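Local coordinates for F5/8 type C domain protein (Bacteroides ovatus, PDB 4ZRX), which is a putative alpha-L-fucosidase that probably releases alpha-linked L-fucose from glycans by hydrolysis and also carries an F5/8 type C domain, a family often involved in carbohydrate binding, at residues A[42-53]-A[89-100]. Residues are numbered along the deposited sequence; the frame is centred on the assembly and turned at random.
Sequences MELTAFLHFGIN and FKMVLLTAKHHD. With EDO (1,2-ethanediol), chain D; EDO (1,2-ethanediol), chain F.
Ala46, Phe47 and Leu48 pair with Val92, Leu93 and Leu94 as parallel strands of the TIM barrel expected for this family. Five backbone hydrogen bonds join the segments, from Lys90 N to Leu44 O through to Thr95 N to Leu48 O (3.1 Å, nearly straight at 173°). A chi1 of 56° turns Thr95 OG1 toward the chain of the other strand, where Leu48 O (3.2 Å) and Phe50 O (3.0 Å) compete for its one proton.

Among apolar contacts, the Phe89 ring is sandwiched: Ala46 CB sits over one face, 4.1 Å from the centroid, and Leu44 CD2 over the other. On the interior side Leu93 CD2 covers a face of Phe47, while Thr95 CG2 stands squarely over the imidazole of His49 (3.7 Å to the centroid).

At the C-terminal ends, where TIM barrels place their active sites, His49 NE2 (2.7 Å) and His98 NE2 (2.9 Å) share O1 of a 1,2-ethanediol, probably from the crystallisation liquor, that Glu230 also binds; it may mark the sugar pocket. With an alanine in place of His49, Thr95 CG2 would probably lose its aromatic cover and O1 one of its two imidazole partners. One water bridges Asn53 ND2, His98 ND1 and Asp100 OD2; Phe102 N binds Asp100 OD1.

Strands 324-328 and 140-145 flank the pair, and helix 126-137 packs over Leu48, Val92 and Leu94.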
loop_
_atom_site.group_PDB
_atom_site.type_symbol
_atom_site.label_atom_id
_atom_site.label_comp_id
_atom_site.label_asym_id
_atom_site.label_seq_id
_atom_site.Cartn_x
_atom_site.Cartn_y
_atom_site.Cartn_z
HETATM N N MSE A 42 -3.931 -3.188 -15.461
HETATM C CA MSE A 42 -4.642 -3.900 -14.397
HETATM C C MSE A 42 -5.009 -3.027 -13.246
HETATM O O MSE A 42 -6.078 -3.221 -12.675
HETATM C CB MSE A 42 -3.836 -5.098 -13.897
HETATM C CG MSE A 42 -3.509 -6.097 -14.976
HETATM SE SE MSE A 42 -2.702 -7.709 -14.202
HETATM C CE MSE A 42 -1.061 -6.909 -13.673
ATOM N N GLU A 43 -4.086 -2.170 -12.814
ATOM C CA GLU A 43 -4.221 -1.201 -11.738
ATOM C C GLU A 43 -4.252 -1.793 -10.351
ATOM O O GLU A 43 -3.603 -1.233 -9.463
ATOM C CB GLU A 43 -5.446 -0.265 -11.872
ATOM C CG GLU A 43 -5.466 0.542 -13.143
ATOM C CD GLU A 43 -6.598 1.569 -13.230
ATOM O OE1 GLU A 43 -7.495 1.589 -12.329
ATOM O OE2 GLU A 43 -6.636 2.269 -14.280
ATOM N N LEU A 44 -5.045 -2.845 -10.153
ATOM C CA LEU A 44 -5.383 -3.349 -8.810
ATOM C C LEU A 44 -5.276 -4.836 -8.807
ATOM O O LEU A 44 -6.077 -5.506 -9.457
ATOM C CB LEU A 44 -6.798 -2.911 -8.392
ATOM C CG LEU A 44 -7.247 -3.319 -7.016
ATOM C CD1 LEU A 44 -6.400 -2.601 -5.999
ATOM C CD2 LEU A 44 -8.735 -3.012 -6.880
ATOM N N THR A 45 -4.333 -5.348 -8.044
ATOM C CA THR A 45 -4.082 -6.766 -8.031
ATOM C C THR A 45 -4.006 -7.271 -6.592
ATOM O O THR A 45 -3.843 -6.490 -5.673
ATOM C CB THR A 45 -2.793 -7.091 -8.736
ATOM O OG1 THR A 45 -1.688 -6.381 -8.164
ATOM C CG2 THR A 45 -2.864 -6.690 -10.199
ATOM N N ALA A 46 -4.097 -8.568 -6.416
ATOM C CA ALA A 46 -4.118 -9.156 -5.076
ATOM C C ALA A 46 -2.948 -10.079 -4.826
ATOM O O ALA A 46 -2.656 -10.968 -5.633
ATOM C CB ALA A 46 -5.409 -9.904 -4.881
ATOM N N PHE A 47 -2.310 -9.890 -3.688
ATOM C CA PHE A 47 -1.243 -10.773 -3.187
ATOM C C PHE A 47 -1.937 -11.776 -2.266
ATOM O O PHE A 47 -2.840 -11.401 -1.488
ATOM C CB PHE A 47 -0.246 -9.962 -2.363
ATOM C CG PHE A 47 1.218 -10.100 -2.710
ATOM C CD1 PHE A 47 1.794 -11.272 -3.129
ATOM C CD2 PHE A 47 2.059 -9.020 -2.413
ATOM C CE1 PHE A 47 3.196 -11.319 -3.363
ATOM C CE2 PHE A 47 3.416 -9.058 -2.638
ATOM C CZ PHE A 47 3.987 -10.228 -3.112
ATOM N N LEU A 48 -1.513 -13.050 -2.336
ATOM C CA LEU A 48 -1.896 -14.078 -1.424
ATOM C C LEU A 48 -0.668 -14.682 -0.746
ATOM O O LEU A 48 0.006 -15.577 -1.306
ATOM C CB LEU A 48 -2.670 -15.160 -2.168
ATOM C CG LEU A 48 -3.968 -14.741 -2.847
ATOM C CD1 LEU A 48 -4.421 -15.792 -3.885
ATOM C CD2 LEU A 48 -5.062 -14.531 -1.799
ATOM N N HIS A 49 -0.320 -14.189 0.423
ATOM C CA HIS A 49 0.689 -14.823 1.248
ATOM C C HIS A 49 0.043 -15.957 2.020
ATOM O O HIS A 49 -0.819 -15.741 2.877
ATOM C CB HIS A 49 1.351 -13.840 2.193
ATOM C CG HIS A 49 2.364 -12.964 1.556
ATOM N ND1 HIS A 49 2.042 -11.969 0.665
ATOM C CD2 HIS A 49 3.692 -12.879 1.744
ATOM C CE1 HIS A 49 3.144 -11.354 0.290
ATOM N NE2 HIS A 49 4.152 -11.876 0.955
ATOM N N PHE A 50 0.497 -17.172 1.699
ATOM C CA PHE A 50 -0.026 -18.400 2.242
ATOM C C PHE A 50 1.079 -19.434 2.195
ATOM O O PHE A 50 1.857 -19.523 1.246
ATOM C CB PHE A 50 -1.225 -18.853 1.424
ATOM C CG PHE A 50 -1.932 -20.034 2.019
ATOM C CD1 PHE A 50 -2.553 -19.945 3.263
ATOM C CD2 PHE A 50 -2.009 -21.215 1.306
ATOM C CE1 PHE A 50 -3.234 -21.026 3.787
ATOM C CE2 PHE A 50 -2.638 -22.315 1.863
ATOM C CZ PHE A 50 -3.285 -22.223 3.085
ATOM N N GLY A 51 1.234 -20.185 3.266
ATOM C CA GLY A 51 2.257 -21.224 3.332
ATOM C C GLY A 51 2.412 -21.794 4.711
ATOM O O GLY A 51 1.490 -21.732 5.550
ATOM N N ILE A 52 3.591 -22.354 4.962
ATOM C CA ILE A 52 3.823 -22.917 6.279
ATOM C C ILE A 52 3.821 -21.809 7.362
ATOM O O ILE A 52 3.401 -22.064 8.490
ATOM C CB ILE A 52 5.102 -23.755 6.242
ATOM C CG1 ILE A 52 5.111 -24.768 7.399
ATOM C CG2 ILE A 52 6.283 -22.860 6.196
ATOM C CD1 ILE A 52 5.594 -26.099 6.971
ATOM N N ASN A 53 4.196 -20.586 6.999
ATOM C CA ASN A 53 4.186 -19.473 7.953
ATOM C C ASN A 53 2.791 -19.200 8.488
ATOM O O ASN A 53 2.626 -18.708 9.624
ATOM C CB ASN A 53 4.697 -18.188 7.340
ATOM C CG ASN A 53 6.152 -18.186 7.040
ATOM O OD1 ASN A 53 6.899 -19.127 7.300
ATOM N ND2 ASN A 53 6.577 -17.099 6.463
ATOM N N PHE A 89 -10.293 -7.026 -8.064
ATOM C CA PHE A 89 -8.925 -7.342 -8.425
ATOM C C PHE A 89 -8.807 -7.967 -9.794
ATOM O O PHE A 89 -9.708 -8.699 -10.221
ATOM C CB PHE A 89 -8.265 -8.242 -7.353
ATOM C CG PHE A 89 -8.172 -7.571 -6.031
ATOM C CD1 PHE A 89 -7.152 -6.684 -5.775
ATOM C CD2 PHE A 89 -9.166 -7.702 -5.108
ATOM C CE1 PHE A 89 -7.086 -6.015 -4.600
ATOM C CE2 PHE A 89 -9.124 -7.004 -3.901
ATOM C CZ PHE A 89 -8.069 -6.164 -3.642
ATOM N N LYS A 90 -7.701 -7.671 -10.454
ATOM C CA LYS A 90 -7.472 -8.121 -11.828
ATOM C C LYS A 90 -6.457 -9.228 -11.974
ATOM O O LYS A 90 -6.262 -9.745 -13.060
ATOM C CB LYS A 90 -7.120 -6.936 -12.769
ATOM C CG LYS A 90 -8.167 -5.892 -12.816
ATOM C CD LYS A 90 -9.514 -6.355 -13.380
ATOM C CE LYS A 90 -10.433 -5.161 -13.561
ATOM N NZ LYS A 90 -11.636 -5.444 -14.376
HETATM N N MSE A 91 -5.772 -9.569 -10.896
HETATM C CA MSE A 91 -4.842 -10.684 -10.889
HETATM C C MSE A 91 -4.739 -11.132 -9.420
HETATM O O MSE A 91 -4.929 -10.347 -8.487
HETATM C CB MSE A 91 -3.476 -10.259 -11.396
HETATM C CG MSE A 91 -2.549 -11.364 -11.569
HETATM SE SE MSE A 91 -0.814 -10.859 -12.180
HETATM C CE MSE A 91 -0.293 -10.154 -10.501
ATOM N N VAL A 92 -4.467 -12.404 -9.248
ATOM C CA VAL A 92 -4.068 -12.937 -7.958
ATOM C C VAL A 92 -2.661 -13.462 -8.047
ATOM O O VAL A 92 -2.247 -14.119 -9.051
ATOM C CB VAL A 92 -5.038 -14.010 -7.458
ATOM C CG1 VAL A 92 -6.445 -13.452 -7.347
ATOM C CG2 VAL A 92 -5.126 -15.171 -8.349
ATOM N N LEU A 93 -1.859 -13.149 -7.029
ATOM C CA LEU A 93 -0.457 -13.482 -7.043
ATOM C C LEU A 93 -0.112 -14.277 -5.810
ATOM O O LEU A 93 -0.127 -13.757 -4.706
ATOM C CB LEU A 93 0.373 -12.178 -7.123
ATOM C CG LEU A 93 1.886 -12.221 -6.915
ATOM C CD1 LEU A 93 2.578 -13.035 -7.785
ATOM C CD2 LEU A 93 2.473 -10.765 -7.080
ATOM N N LEU A 94 0.217 -15.547 -5.999
ATOM C CA LEU A 94 0.398 -16.481 -4.862
ATOM C C LEU A 94 1.856 -16.664 -4.501
ATOM O O LEU A 94 2.706 -16.874 -5.376
ATOM C CB LEU A 94 -0.205 -17.855 -5.236
ATOM C CG LEU A 94 -0.061 -18.951 -4.242
ATOM C CD1 LEU A 94 -0.968 -18.704 -3.064
ATOM C CD2 LEU A 94 -0.445 -20.244 -4.860
ATOM N N THR A 95 2.171 -16.680 -3.209
ATOM C CA THR A 95 3.462 -17.083 -2.696
ATOM C C THR A 95 3.619 -18.617 -2.796
ATOM O O THR A 95 3.454 -19.360 -1.814
ATOM C CB THR A 95 3.699 -16.653 -1.252
ATOM O OG1 THR A 95 2.651 -17.144 -0.399
ATOM C CG2 THR A 95 3.692 -15.091 -1.154
ATOM N N ALA A 96 3.998 -19.077 -3.974
ATOM C CA ALA A 96 4.179 -20.496 -4.215
ATOM C C ALA A 96 5.340 -21.038 -3.342
ATOM O O ALA A 96 5.345 -22.210 -2.938
ATOM C CB ALA A 96 4.467 -20.718 -5.699
ATOM N N LYS A 97 6.347 -20.185 -3.093
ATOM C CA LYS A 97 7.438 -20.501 -2.213
ATOM C C LYS A 97 7.938 -19.196 -1.627
ATOM O O LYS A 97 8.309 -18.286 -2.349
ATOM C CB LYS A 97 8.609 -21.167 -2.947
ATOM C CG LYS A 97 9.691 -21.694 -1.978
ATOM C CD LYS A 97 10.923 -22.189 -2.753
ATOM C CE LYS A 97 11.811 -21.104 -3.193
ATOM N NZ LYS A 97 13.001 -21.576 -3.918
ATOM N N HIS A 98 7.880 -19.095 -0.289
ATOM C CA HIS A 98 8.410 -17.944 0.425
ATOM C C HIS A 98 9.841 -18.258 0.910
ATOM O O HIS A 98 10.429 -19.209 0.453
ATOM C CB HIS A 98 7.427 -17.488 1.525
ATOM C CG HIS A 98 7.547 -16.044 1.860
ATOM N ND1 HIS A 98 8.329 -15.579 2.885
ATOM C CD2 HIS A 98 7.012 -14.947 1.273
ATOM C CE1 HIS A 98 8.276 -14.262 2.922
ATOM N NE2 HIS A 98 7.508 -13.845 1.934
ATOM N N HIS A 99 10.434 -17.365 1.712
ATOM C CA HIS A 99 11.890 -17.458 2.040
ATOM C C HIS A 99 12.255 -18.742 2.747
ATOM O O HIS A 99 13.371 -19.260 2.594
ATOM C CB HIS A 99 12.350 -16.296 2.906
ATOM C CG HIS A 99 11.996 -14.943 2.353
ATOM N ND1 HIS A 99 12.034 -14.652 1.006
ATOM C CD2 HIS A 99 11.648 -13.794 2.979
ATOM C CE1 HIS A 99 11.688 -13.384 0.824
ATOM N NE2 HIS A 99 11.469 -12.838 2.007
ATOM N N ASP A 100 11.285 -19.260 3.472
ATOM C CA ASP A 100 11.405 -20.551 4.187
ATOM C C ASP A 100 11.597 -21.745 3.272
ATOM O O ASP A 100 12.076 -22.797 3.711
ATOM C CB ASP A 100 10.176 -20.744 5.071
ATOM C CG ASP A 100 8.917 -20.753 4.299
ATOM O OD1 ASP A 100 8.597 -21.861 3.849
ATOM O OD2 ASP A 100 8.286 -19.686 4.122
HETATM C C1 EDO D . 6.846 -10.169 0.101
HETATM O O1 EDO D . 6.774 -11.109 1.172
HETATM C C2 EDO D . 6.663 -8.782 0.687
HETATM O O2 EDO D . 7.621 -8.587 1.739
HETATM C C1 EDO F . -10.437 3.317 -11.980
HETATM O O1 EDO F . -9.850 2.559 -13.065
HETATM C C2 EDO F . -9.604 4.522 -11.489
HETATM O O2 EDO F . -9.838 5.636 -12.366
HETATM O O HOH W 1 9.227 -17.302 4.979
HETATM O O HOH W 2 5.448 -19.882 4.385
#